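Local coordinates for putative capsular polysaccharide biosynthesis protein (Streptococcus pneumoniae serotype 4, PDB 6EWJ) that is thought to act as a pyridoxal phosphate-dependent sugar aminotransferase in the biosynthesis of pneumococcal teichoic acid, at residues M88-S93 with V349-L354. Numbering follows the deposited sequence.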
ATOM      1  N   MET A  88      -7.126   7.763 -23.643  1.00 22.41           N
ATOM      2  CA  MET A  88      -8.038   8.526 -22.819  1.00 23.47           C
ATOM      3  C   MET A  88      -8.356   7.700 -21.587  1.00 23.06           C
ATOM      4  O   MET A  88      -9.285   6.885 -21.560  1.00 21.85           O
ATOM      5  CB  MET A  88      -9.314   8.862 -23.610  1.00 26.33           C
ATOM      6  CG  MET A  88     -10.509   9.398 -22.782  1.00 27.88           C
ATOM      7  SD  MET A  88     -10.048  10.848 -21.832  1.00 27.96           S
ATOM      8  CE  MET A  88      -9.518  11.882 -23.178  1.00 29.39           C
ATOM      9  N   THR A  89      -7.541   7.887 -20.541  1.00 22.11           N
ATOM     10  CA  THR A  89      -7.811   7.282 -19.236  1.00 22.58           C
ATOM     11  C   THR A  89      -7.009   8.000 -18.143  1.00 21.71           C
ATOM     12  O   THR A  89      -6.244   8.916 -18.420  1.00 20.90           O
ATOM     13  CB  THR A  89      -7.485   5.785 -19.212  1.00 23.06           C
ATOM     14  OG1 THR A  89      -7.932   5.218 -17.968  1.00 23.38           O
ATOM     15  CG2 THR A  89      -6.015   5.521 -19.388  1.00 23.49           C
ATOM     16  N   TYR A  90      -7.253   7.590 -16.892  1.00 21.62           N
ATOM     17  CA  TYR A  90      -6.525   8.097 -15.769  1.00 21.65           C
ATOM     18  C   TYR A  90      -5.098   7.523 -15.737  1.00 20.46           C
ATOM     19  O   TYR A  90      -4.885   6.372 -16.144  1.00 20.47           O
ATOM     20  CB  TYR A  90      -7.259   7.718 -14.477  1.00 22.60           C
ATOM     21  CG  TYR A  90      -6.636   8.328 -13.218  1.00 23.66           C
ATOM     22  CD1 TYR A  90      -6.469   9.709 -13.078  1.00 24.12           C
ATOM     23  CD2 TYR A  90      -6.311   7.521 -12.128  1.00 24.63           C
ATOM     24  CE1 TYR A  90      -5.914  10.269 -11.913  1.00 25.70           C
ATOM     25  CE2 TYR A  90      -5.746   8.078 -10.969  1.00 26.06           C
ATOM     26  CZ  TYR A  90      -5.548   9.441 -10.871  1.00 26.95           C
ATOM     27  OH  TYR A  90      -5.025   9.951  -9.675  1.00 31.76           O
ATOM     28  N   THR A  91      -4.127   8.292 -15.230  1.00 19.28           N
ATOM     29  CA  THR A  91      -2.750   7.818 -15.218  1.00 18.60           C
ATOM     30  C   THR A  91      -2.551   6.406 -14.591  1.00 19.11           C
ATOM     31  O   THR A  91      -1.710   5.638 -15.070  1.00 19.54           O
ATOM     32  CB  THR A  91      -1.777   8.801 -14.519  1.00 18.42           C
ATOM     33  OG1 THR A  91      -0.454   8.279 -14.610  1.00 17.75           O
ATOM     34  CG2 THR A  91      -2.139   9.063 -13.063  1.00 17.84           C
ATOM     35  N   ALA A  92      -3.279   6.120 -13.504  1.00 19.54           N
ATOM     36  CA  ALA A  92      -3.156   4.858 -12.794  1.00 19.91           C
ATOM     37  C   ALA A  92      -3.413   3.586 -13.652  1.00 21.37           C
ATOM     38  O   ALA A  92      -2.813   2.540 -13.357  1.00 22.58           O
ATOM     39  CB  ALA A  92      -4.038   4.871 -11.597  1.00 19.54           C
ATOM     40  N   SER A  93      -4.221   3.695 -14.718  1.00 21.94           N
ATOM     41  CA  SER A  93      -4.416   2.562 -15.645  1.00 23.51           C
ATOM     42  C   SER A  93      -3.095   2.184 -16.334  1.00 23.38           C
ATOM     43  O   SER A  93      -2.935   1.041 -16.736  1.00 25.55           O
ATOM     44  CB  SER A  93      -5.503   2.843 -16.722  1.00 24.23           C
ATOM     45  OG  SER A  93      -6.619   3.592 -16.230  1.00 25.61           O
ATOM     46  N   VAL A 349     -12.467  17.613 -15.108  1.00 22.24           N
ATOM     47  CA  VAL A 349     -12.170  17.173 -16.464  1.00 22.07           C
ATOM     48  C   VAL A 349     -11.652  15.758 -16.379  1.00 21.53           C
ATOM     49  O   VAL A 349     -10.693  15.476 -15.648  1.00 21.39           O
ATOM     50  CB  VAL A 349     -11.158  18.089 -17.230  1.00 22.00           C
ATOM     51  CG1 VAL A 349     -10.779  17.468 -18.579  1.00 22.11           C
ATOM     52  CG2 VAL A 349     -11.716  19.470 -17.426  1.00 23.22           C
ATOM     53  N   HIS A 350     -12.323  14.863 -17.084  1.00 21.38           N
ATOM     54  CA  HIS A 350     -11.914  13.469 -17.202  1.00 21.12           C
ATOM     55  C   HIS A 350     -11.837  13.137 -18.690  1.00 21.81           C
ATOM     56  O   HIS A 350     -12.897  12.918 -19.328  1.00 21.94           O
ATOM     57  CB  HIS A 350     -12.927  12.544 -16.553  1.00 21.19           C
ATOM     58  CG  HIS A 350     -13.127  12.779 -15.092  1.00 20.75           C
ATOM     59  ND1 HIS A 350     -13.937  13.779 -14.619  1.00 21.11           N
ATOM     60  CD2 HIS A 350     -12.589  12.183 -14.010  1.00 20.85           C
ATOM     61  CE1 HIS A 350     -13.927  13.767 -13.302  1.00 20.94           C
ATOM     62  NE2 HIS A 350     -13.087  12.828 -12.904  1.00 21.25           N
ATOM     63  N   TYR A 351     -10.653  13.115 -19.291  1.00 22.01           N
ATOM     64  CA  TYR A 351      -9.336  13.402 -18.685  1.00 21.86           C
ATOM     65  C   TYR A 351      -8.460  14.013 -19.739  1.00 22.50           C
ATOM     66  O   TYR A 351      -8.755  13.957 -20.915  1.00 22.34           O
ATOM     67  CB  TYR A 351      -8.605  12.140 -18.301  1.00 21.78           C
ATOM     68  CG  TYR A 351      -9.200  11.269 -17.230  1.00 21.41           C
ATOM     69  CD1 TYR A 351      -8.928  11.507 -15.901  1.00 21.16           C
ATOM     70  CD2 TYR A 351     -10.023  10.168 -17.557  1.00 21.46           C
ATOM     71  CE1 TYR A 351      -9.453  10.680 -14.894  1.00 21.20           C
ATOM     72  CE2 TYR A 351     -10.541   9.342 -16.541  1.00 21.50           C
ATOM     73  CZ  TYR A 351     -10.235   9.616 -15.205  1.00 20.95           C
ATOM     74  OH  TYR A 351     -10.742   8.793 -14.148  1.00 20.81           O
ATOM     75  N   LYS A 352      -7.357  14.625 -19.297  1.00 23.15           N
ATOM     76  CA  LYS A 352      -6.251  14.888 -20.172  1.00 23.38           C
ATOM     77  C   LYS A 352      -5.826  13.558 -20.735  1.00 22.14           C
ATOM     78  O   LYS A 352      -5.665  12.630 -19.981  1.00 23.08           O
ATOM     79  CB  LYS A 352      -5.060  15.429 -19.382  1.00 24.15           C
ATOM     80  CG  LYS A 352      -5.215  16.839 -18.952  1.00 25.25           C
ATOM     81  CD  LYS A 352      -3.847  17.389 -18.523  1.00 25.74           C
ATOM     82  CE  LYS A 352      -3.941  18.857 -18.290  1.00 27.07           C
ATOM     83  NZ  LYS A 352      -2.667  19.387 -17.697  1.00 27.36           N
ATOM     84  N   PRO A 353      -5.622  13.449 -22.064  1.00 21.30           N
ATOM     85  CA  PRO A 353      -5.143  12.196 -22.591  1.00 20.23           C
ATOM     86  C   PRO A 353      -3.723  11.992 -22.038  1.00 19.74           C
ATOM     87  O   PRO A 353      -3.009  12.971 -21.802  1.00 19.77           O
ATOM     88  CB  PRO A 353      -5.071  12.447 -24.100  1.00 20.80           C
ATOM     89  CG  PRO A 353      -6.053  13.528 -24.332  1.00 21.41           C
ATOM     90  CD  PRO A 353      -5.965  14.397 -23.130  1.00 21.52           C
ATOM     91  N   LEU A 354      -3.340  10.740 -21.856  1.00 19.14           N
ATOM     92  CA  LEU A 354      -2.038  10.408 -21.257  1.00 18.76           C
ATOM     93  C   LEU A 354      -0.856  11.125 -21.935  1.00 19.43           C
ATOM     94  O   LEU A 354      -0.024  11.623 -21.232  1.00 18.86           O
ATOM     95  CB  LEU A 354      -1.830   8.910 -21.245  1.00 18.79           C
ATOM     96  CG  LEU A 354      -2.892   8.164 -20.396  1.00 18.23           C
ATOM     97  CD1 LEU A 354      -2.512   6.700 -20.376  1.00 18.36           C
ATOM     98  CD2 LEU A 354      -3.024   8.634 -18.949  1.00 17.80           C
TER
HETATM   99  O   HOH W   1      -5.082  11.126 -17.665  1.00 20.61           O
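At the cofactor site, Y351, a residue that binds pyridoxal 5'-phosphate, lays its ring against the backbone of T89 and Y90 in the loop that leads from strand 82-86 into helix 92-99. T89 C and Y90 N both lie 3.7 Å above one face, towards the rim; H350 CB covers the centre of the opposite face, so the phenol is sandwiched between the T89-Y90 backbone and the side chain of its own neighbour H350. The Y90 ring meets it obliquely, the planes turned by 35°, and its closest approach is from CD1 to Y351 CE1 at 3.6 Å. Y351 follows a cis peptide bond; with CG anti to the carbonyl carbon (chi1 -65°), the ring is laid over the T89-Y90 peptide. This is a DegT/DnrJ/EryC1-family protein, with the fold type I architecture of PLP enzymes. The Y351 ring touches H179, another residue that binds the cofactor, and lies near K205, the predicted attachment lysine; the cofactor is absent here. M88, bent at chi2 and chi3, brings SD to the edge of the Y351 ring and CE to within 3.2 Å of Y351 O and 4.0 Å of P353 CG. L354 packs its two methyl groups on T89: CD2 lies 3.3 Å from T89 O, and CD1 meets CG2. No direct hydrogen bond joins the segments; instead one water donates to T89 O (2.6 Å) and to K352 O (2.8 Å). The K352 amine forms a salt bridge with E254 of the second subunit, and Y90 packs on Y255 of that subunit.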